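PDB 5GIV: carboxypeptidase 1 from Deinococcus radiodurans str. R1, which probably acts as a zinc-dependent carboxypeptidase that removes amino acids one after another from peptide C-termini, with broad specificity except for proline. Local coordinates for residues E136-L139 and D140-Q144; H16-E19 and L20-G24; F317-W320 and R321-P325. All coordinates share one frame; numbering follows the deposited sequence.

Overall arrangement
The three interactions are local contacts, each within a different helix: interaction 2 on helix 8-36, interaction 1 on helix 128-147 and interaction 3 at the C-terminal end of helix 310-323. All are partly buried and lie away from the zinc site. Interactions 1 and 3 sit on opposite sides of the chain's centre, their own centres about 51 Å apart. Each of these two has a hydroxyl turned back onto the carbonyl four residues earlier, but interaction 1 adds leucine packing, whereas interaction 3 adds aromatic contacts where the helix ends. Interaction 2, a mix of rings, leucine and acids, differs in also meeting the second subunit.

Interaction 1. Residues E136-L139 and D140-Q144; sequences EKTL and DLSLQ
S142 turns its side chain back along the helix onto T138, the residue one turn earlier. Its OG stands beside its own backbone N and anti to its carbonyl carbon (chi1 -64°), which carries the hydroxyl over T138 O at 2.8 Å. This donor lies above the carbonyl plane, 41° out of it, while S142 N donates to T138 O from the opposite face at 2.7 Å. T138 O is thus gripped by two bonds, one on each face. S142 OG also accepts a hydrogen bond from I415 N, so this buried hydroxyl is used as both donor and acceptor and its rotation should be well fixed. T138 lays its methyl CG2, not its hydroxyl, alongside S142 OG at 3.9 Å; its OG1 bonds instead to H111 NE2 and Y134 O.

Round the helix from this polar pair, K137 and L141 meet at a slant. The K137 chain runs out extended past the L141 methyl CD1, its CG coming to 4.0 Å from it. L141 continues against F104 of helix 102-122, the helix that also receives S142, on F108.

L139 and L143 make a looser apolar pair. The branch carbon CG of L139 faces CD1 of L143 at 4.5 Å, and both side chains rest on L372 of helix 357-372. The regular backbone bonds run under both pairs, L141 N to K137 O at 2.9 Å and L143 N to L139 O at 3.0 Å. Such i to i+4 pairing, with a serine hydroxyl bound back to the carbonyl of the preceding turn, is characteristic of an alpha-helix; here it is helix 128-147 of the M32 peptidase fold, packed against helices 102-122 and 357-372.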
loop_
_atom_site.group_PDB
_atom_site.type_symbol
_atom_site.label_atom_id
_atom_site.label_comp_id
_atom_site.label_asym_id
_atom_site.label_seq_id
_atom_site.Cartn_x
_atom_site.Cartn_y
_atom_site.Cartn_z
ATOM N N GLU A 136 2.423 24.223 -24.035
ATOM C CA GLU A 136 1.557 25.262 -24.581
ATOM C C GLU A 136 0.110 25.053 -24.146
ATOM O O GLU A 136 -0.568 25.999 -23.728
ATOM C CB GLU A 136 1.700 25.305 -26.098
ATOM C CG GLU A 136 2.947 26.071 -26.513
ATOM C CD GLU A 136 3.258 25.973 -27.994
ATOM O OE1 GLU A 136 2.654 25.116 -28.693
ATOM O OE2 GLU A 136 4.110 26.774 -28.453
ATOM N N LYS A 137 -0.379 23.814 -24.231
ATOM C CA LYS A 137 -1.724 23.533 -23.751
ATOM C C LYS A 137 -1.813 23.735 -22.245
ATOM O O LYS A 137 -2.828 24.231 -21.739
ATOM C CB LYS A 137 -2.144 22.112 -24.130
ATOM C CG LYS A 137 -3.619 21.836 -23.859
ATOM C CD LYS A 137 -4.065 20.457 -24.332
ATOM C CE LYS A 137 -5.569 20.272 -24.101
ATOM N NZ LYS A 137 -6.085 18.974 -24.618
ATOM N N THR A 138 -0.768 23.340 -21.509
ATOM C CA THR A 138 -0.767 23.558 -20.066
ATOM C C THR A 138 -0.808 25.043 -19.731
ATOM O O THR A 138 -1.534 25.456 -18.822
ATOM C CB THR A 138 0.448 22.893 -19.413
ATOM O OG1 THR A 138 0.314 21.473 -19.491
ATOM C CG2 THR A 138 0.533 23.288 -17.946
ATOM N N LEU A 139 -0.054 25.866 -20.464
ATOM C CA LEU A 139 -0.083 27.301 -20.195
ATOM C C LEU A 139 -1.464 27.885 -20.452
ATOM O O LEU A 139 -1.958 28.694 -19.660
ATOM C CB LEU A 139 0.957 28.027 -21.040
ATOM C CG LEU A 139 0.923 29.542 -20.830
ATOM C CD1 LEU A 139 1.280 29.894 -19.392
ATOM C CD2 LEU A 139 1.858 30.248 -21.798
ATOM N N ASP A 140 -2.109 27.472 -21.544
ATOM C CA ASP A 140 -3.447 27.964 -21.856
ATOM C C ASP A 140 -4.444 27.529 -20.791
ATOM O O ASP A 140 -5.249 28.334 -20.314
ATOM C CB ASP A 140 -3.860 27.482 -23.248
ATOM C CG ASP A 140 -5.330 27.737 -23.554
ATOM O OD1 ASP A 140 -5.714 28.914 -23.747
ATOM O OD2 ASP A 140 -6.100 26.748 -23.627
ATOM N N LEU A 141 -4.397 26.256 -20.394
ATOM C CA LEU A 141 -5.273 25.782 -19.326
ATOM C C LEU A 141 -4.957 26.447 -17.981
ATOM O O LEU A 141 -5.865 26.660 -17.172
ATOM C CB LEU A 141 -5.173 24.264 -19.199
ATOM C CG LEU A 141 -5.668 23.448 -20.394
ATOM C CD1 LEU A 141 -5.357 21.962 -20.211
ATOM C CD2 LEU A 141 -7.167 23.671 -20.615
ATOM N N SER A 142 -3.685 26.750 -17.703
ATOM C CA SER A 142 -3.367 27.446 -16.456
ATOM C C SER A 142 -4.012 28.826 -16.421
ATOM O O SER A 142 -4.588 29.230 -15.403
ATOM C CB SER A 142 -1.850 27.570 -16.270
ATOM O OG SER A 142 -1.244 26.296 -16.143
ATOM N N LEU A 143 -3.945 29.558 -17.532
ATOM C CA LEU A 143 -4.594 30.862 -17.586
ATOM C C LEU A 143 -6.107 30.726 -17.477
ATOM O O LEU A 143 -6.766 31.526 -16.794
ATOM C CB LEU A 143 -4.206 31.569 -18.879
ATOM C CG LEU A 143 -2.761 32.037 -18.927
ATOM C CD1 LEU A 143 -2.420 32.458 -20.337
ATOM C CD2 LEU A 143 -2.530 33.187 -17.932
ATOM N N GLN A 144 -6.670 29.707 -18.125
ATOM C CA GLN A 144 -8.107 29.487 -18.047
ATOM C C GLN A 144 -8.543 29.156 -16.625
ATOM O O GLN A 144 -9.549 29.687 -16.135
ATOM C CB GLN A 144 -8.514 28.366 -18.999
ATOM C CG GLN A 144 -10.002 28.151 -19.046
ATOM C CD GLN A 144 -10.418 27.237 -20.167
ATOM O OE1 GLN A 144 -9.652 26.999 -21.112
ATOM N NE2 GLN A 144 -11.655 26.745 -20.095
#

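Interaction 2. Residues H16-E19 and L20-G24; sequences HWQE and LADFG
E19 and F23 reach the same side of the helix by different first torsions: CG of E19 is anti to its backbone N (chi1 -171°), while CG of F23 stands beside its own N (chi1 -87°). The two side chains therefore run next to each other and point the same way, an i to i+4 pair on the long N-terminal helix 8-36 of this largely helical M32 fold. The carboxylate and the ring are turned moderately against each other. E19 OE1 comes to the ring in its plane, at the edge, 3.7 Å from CE2 of F23, where the slightly positive C-H rim probably suits a carboxylate oxygen. That same OE1 forms a salt bridge with R60 of helix 43-62, which also packs against F23, so one arginine ties acid and ring to the neighbouring helix.

One turn earlier, L20 extends its methyl CD1 back to two aromatic side chains. L20 CD1 lies 4.0 Å from CD2 of H16, approaching that ring at a slant, and 4.5 Å from CD1 of W17, where it meets the indole at its edge. Both rings are held by polar bonds beyond the helix: H16 NE2 to R60 O, and W17 NE1 to Y66 OH.

On another side of the helix, D22 folds back over the Q18 backbone, its OD2 lying 3.7 Å from CG of Q18. Its charge is answered across the dimer interface by R48 of the second subunit, which makes a salt bridge to D22 OD2. L52 of that subunit packs on both E19 and D22. Beneath E19 and F23 the backbone bond from F23 N to E19 O is nearly straight, 3.0 Å long with an N-H...O angle of 176°, and F23 CD2 also lies 3.2 Å from E19 O.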
loop_
_atom_site.group_PDB
_atom_site.type_symbol
_atom_site.label_atom_id
_atom_site.label_comp_id
_atom_site.label_asym_id
_atom_site.label_seq_id
_atom_site.Cartn_x
_atom_site.Cartn_y
_atom_site.Cartn_z
ATOM N N HIS A 16 -19.748 14.079 6.983
ATOM C CA HIS A 16 -19.342 14.395 5.620
ATOM C C HIS A 16 -17.890 14.832 5.575
ATOM O O HIS A 16 -17.155 14.471 4.648
ATOM C CB HIS A 16 -20.254 15.475 5.041
ATOM C CG HIS A 16 -20.175 15.602 3.552
ATOM N ND1 HIS A 16 -20.915 14.810 2.696
ATOM C CD2 HIS A 16 -19.471 16.449 2.765
ATOM C CE1 HIS A 16 -20.653 15.152 1.447
ATOM N NE2 HIS A 16 -19.789 16.152 1.461
ATOM N N TRP A 17 -17.463 15.620 6.566
ATOM C CA TRP A 17 -16.063 16.015 6.644
ATOM C C TRP A 17 -15.160 14.802 6.801
ATOM O O TRP A 17 -14.111 14.713 6.150
ATOM C CB TRP A 17 -15.857 17.002 7.792
ATOM C CG TRP A 17 -16.375 18.383 7.491
ATOM C CD1 TRP A 17 -16.567 18.941 6.257
ATOM C CD2 TRP A 17 -16.780 19.372 8.443
ATOM N NE1 TRP A 17 -17.063 20.219 6.385
ATOM C CE2 TRP A 17 -17.200 20.506 7.719
ATOM C CE3 TRP A 17 -16.833 19.409 9.839
ATOM C CZ2 TRP A 17 -17.661 21.663 8.344
ATOM C CZ3 TRP A 17 -17.299 20.564 10.459
ATOM C CH2 TRP A 17 -17.698 21.672 9.713
ATOM N N GLN A 18 -15.537 13.860 7.667
ATOM C CA GLN A 18 -14.731 12.653 7.822
ATOM C C GLN A 18 -14.712 11.842 6.530
ATOM O O GLN A 18 -13.691 11.242 6.176
ATOM C CB GLN A 18 -15.257 11.808 8.981
ATOM C CG GLN A 18 -14.409 10.576 9.297
ATOM C CD GLN A 18 -13.030 10.926 9.844
ATOM O OE1 GLN A 18 -12.008 10.761 9.166
ATOM N NE2 GLN A 18 -12.996 11.389 11.090
ATOM N N GLU A 19 -15.831 11.831 5.803
ATOM C CA GLU A 19 -15.875 11.119 4.532
ATOM C C GLU A 19 -14.936 11.767 3.521
ATOM O O GLU A 19 -14.278 11.072 2.737
ATOM C CB GLU A 19 -17.318 11.067 4.012
ATOM C CG GLU A 19 -17.524 10.163 2.785
ATOM C CD GLU A 19 -18.982 10.045 2.354
ATOM O OE1 GLU A 19 -19.237 9.902 1.137
ATOM O OE2 GLU A 19 -19.878 10.094 3.224
ATOM N N LEU A 20 -14.859 13.104 3.528
ATOM C CA LEU A 20 -13.900 13.786 2.663
ATOM C C LEU A 20 -12.469 13.427 3.035
ATOM O O LEU A 20 -11.636 13.177 2.159
ATOM C CB LEU A 20 -14.104 15.301 2.720
ATOM C CG LEU A 20 -15.419 15.799 2.104
ATOM C CD1 LEU A 20 -15.562 17.310 2.237
ATOM C CD2 LEU A 20 -15.523 15.371 0.640
ATOM N N ALA A 21 -12.160 13.415 4.332
ATOM C CA ALA A 21 -10.824 13.018 4.766
ATOM C C ALA A 21 -10.524 11.572 4.385
ATOM O O ALA A 21 -9.399 11.247 3.982
ATOM C CB ALA A 21 -10.683 13.222 6.275
ATOM N N ASP A 22 -11.520 10.687 4.501
ATOM C CA ASP A 22 -11.287 9.275 4.196
ATOM C C ASP A 22 -11.028 9.061 2.706
ATOM O O ASP A 22 -10.116 8.311 2.330
ATOM C CB ASP A 22 -12.459 8.425 4.695
ATOM C CG ASP A 22 -12.551 8.394 6.216
ATOM O OD1 ASP A 22 -11.555 8.761 6.881
ATOM O OD2 ASP A 22 -13.604 7.985 6.756
ATOM N N PHE A 23 -11.805 9.714 1.836
ATOM C CA PHE A 23 -11.447 9.691 0.425
ATOM C C PHE A 23 -10.013 10.157 0.234
ATOM O O PHE A 23 -9.243 9.543 -0.510
ATOM C CB PHE A 23 -12.389 10.577 -0.394
ATOM C CG PHE A 23 -13.637 9.884 -0.858
ATOM C CD1 PHE A 23 -13.591 8.971 -1.904
ATOM C CD2 PHE A 23 -14.865 10.179 -0.287
ATOM C CE1 PHE A 23 -14.741 8.333 -2.344
ATOM C CE2 PHE A 23 -16.028 9.546 -0.725
ATOM C CZ PHE A 23 -15.963 8.623 -1.758
ATOM N N GLY A 24 -9.632 11.232 0.929
ATOM C CA GLY A 24 -8.280 11.747 0.802
ATOM C C GLY A 24 -7.223 10.741 1.206
ATOM O O GLY A 24 -6.188 10.619 0.549
#

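Interaction 3. Residues F317-W320 and R321-P325; sequences FGDW and RDTFP
F324 sets its ring edge over the six-membered ring of W320 in an edge-to-face pair, with the centroids 5.1 Å apart and the planes at 63°. W320 CG is anti to its backbone N (chi1 -174°) and F324 CG beside its own, bringing the rings together. They come closest at F324 CE2 and W320 CZ3, 3.8 Å apart. Exchanging W320 for an alanine removes that face and would probably leave F324 without its aromatic partner and freer to turn.

R321 CB lies 4.0 Å above one face of the F317 ring, toward its rim, and the chain then bends to bring R321 NE within 3.6 Å of F317 CE2, the guanidinium plane standing 85° from the ring. D322 OD1 meets that guanidinium edge-on, as a 3.4 Å salt bridge to R321 NH2.

In the last helical turn, T323 N and T323 OG1 both donate to D319 O, from opposite faces of its plane. D319 OD1, 2.8 Å from T323 OG1, forms a salt bridge with R216. This end of helix 310-323, where F324 leaves the helical path, is thereby joined through D319, W320 and T323 to helix 207-221, while F317 and W320 pack on helix 333-339.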
loop_
_atom_site.group_PDB
_atom_site.type_symbol
_atom_site.label_atom_id
_atom_site.label_comp_id
_atom_site.label_asym_id
_atom_site.label_seq_id
_atom_site.Cartn_x
_atom_site.Cartn_y
_atom_site.Cartn_z
ATOM N N PHE A 317 27.771 11.995 15.791
ATOM C CA PHE A 317 28.969 11.494 15.133
ATOM C C PHE A 317 29.386 10.149 15.710
ATOM O O PHE A 317 29.867 9.278 14.971
ATOM C CB PHE A 317 30.115 12.494 15.244
ATOM C CG PHE A 317 31.324 12.096 14.460
ATOM C CD1 PHE A 317 31.327 12.201 13.084
ATOM C CD2 PHE A 317 32.454 11.608 15.093
ATOM C CE1 PHE A 317 32.432 11.843 12.345
ATOM C CE2 PHE A 317 33.574 11.240 14.358
ATOM C CZ PHE A 317 33.558 11.356 12.978
ATOM N N GLY A 318 29.185 9.952 17.017
ATOM C CA GLY A 318 29.525 8.677 17.624
ATOM C C GLY A 318 28.779 7.519 16.989
ATOM O O GLY A 318 29.388 6.538 16.557
ATOM N N ASP A 319 27.448 7.616 16.927
ATOM C CA ASP A 319 26.672 6.584 16.242
ATOM C C ASP A 319 27.079 6.489 14.776
ATOM O O ASP A 319 27.232 5.391 14.228
ATOM C CB ASP A 319 25.173 6.879 16.379
ATOM C CG ASP A 319 24.304 5.900 15.601
ATOM O OD1 ASP A 319 24.833 4.907 15.080
ATOM O OD2 ASP A 319 23.076 6.087 15.533
ATOM N N TRP A 320 27.300 7.638 14.145
ATOM C CA TRP A 320 27.737 7.677 12.755
ATOM C C TRP A 320 29.066 6.952 12.576
ATOM O O TRP A 320 29.194 6.069 11.718
ATOM C CB TRP A 320 27.841 9.140 12.325
ATOM C CG TRP A 320 28.133 9.407 10.884
ATOM C CD1 TRP A 320 29.296 9.890 10.362
ATOM C CD2 TRP A 320 27.230 9.257 9.785
ATOM N NE1 TRP A 320 29.178 10.041 9.008
ATOM C CE2 TRP A 320 27.917 9.661 8.625
ATOM C CE3 TRP A 320 25.908 8.817 9.668
ATOM C CZ2 TRP A 320 27.330 9.633 7.363
ATOM C CZ3 TRP A 320 25.325 8.795 8.419
ATOM C CH2 TRP A 320 26.033 9.201 7.284
ATOM N N ARG A 321 30.066 7.315 13.388
ATOM C CA ARG A 321 31.389 6.705 13.285
ATOM C C ARG A 321 31.331 5.211 13.570
ATOM O O ARG A 321 31.965 4.411 12.872
ATOM C CB ARG A 321 32.353 7.388 14.253
ATOM C CG ARG A 321 33.816 7.195 13.914
ATOM C CD ARG A 321 34.688 7.072 15.161
ATOM N NE ARG A 321 34.505 8.177 16.105
ATOM C CZ ARG A 321 33.821 8.083 17.246
ATOM N NH1 ARG A 321 33.709 9.141 18.049
ATOM N NH2 ARG A 321 33.249 6.927 17.590
ATOM N N ASP A 322 30.584 4.817 14.605
ATOM C CA ASP A 322 30.467 3.403 14.948
ATOM C C ASP A 322 29.808 2.620 13.824
ATOM O O ASP A 322 30.148 1.456 13.584
ATOM C CB ASP A 322 29.669 3.242 16.247
ATOM C CG ASP A 322 30.413 3.775 17.465
ATOM O OD1 ASP A 322 31.646 3.952 17.402
ATOM O OD2 ASP A 322 29.755 4.040 18.488
ATOM N N THR A 323 28.833 3.233 13.144
ATOM C CA THR A 323 28.138 2.552 12.064
ATOM C C THR A 323 29.020 2.440 10.825
ATOM O O THR A 323 28.923 1.455 10.075
ATOM C CB THR A 323 26.836 3.291 11.750
ATOM O OG1 THR A 323 26.107 3.520 12.970
ATOM C CG2 THR A 323 25.955 2.474 10.795
ATOM N N PHE A 324 29.875 3.431 10.587
ATOM C CA PHE A 324 30.761 3.458 9.424
ATOM C C PHE A 324 32.190 3.726 9.885
ATOM O O PHE A 324 32.768 4.775 9.575
ATOM C CB PHE A 324 30.304 4.522 8.425
ATOM C CG PHE A 324 28.858 4.404 8.016
ATOM C CD1 PHE A 324 28.456 3.447 7.101
ATOM C CD2 PHE A 324 27.901 5.256 8.552
ATOM C CE1 PHE A 324 27.123 3.350 6.722
ATOM C CE2 PHE A 324 26.574 5.166 8.182
ATOM C CZ PHE A 324 26.181 4.212 7.262
ATOM N N PRO A 325 32.806 2.774 10.614
ATOM C CA PRO A 325 34.119 3.037 11.230
ATOM C C PRO A 325 35.258 3.232 10.245
ATOM O O PRO A 325 36.039 4.183 10.384
ATOM C CB PRO A 325 34.348 1.802 12.109
ATOM C CG PRO A 325 33.521 0.729 11.485
ATOM C CD PRO A 325 32.291 1.434 10.945
#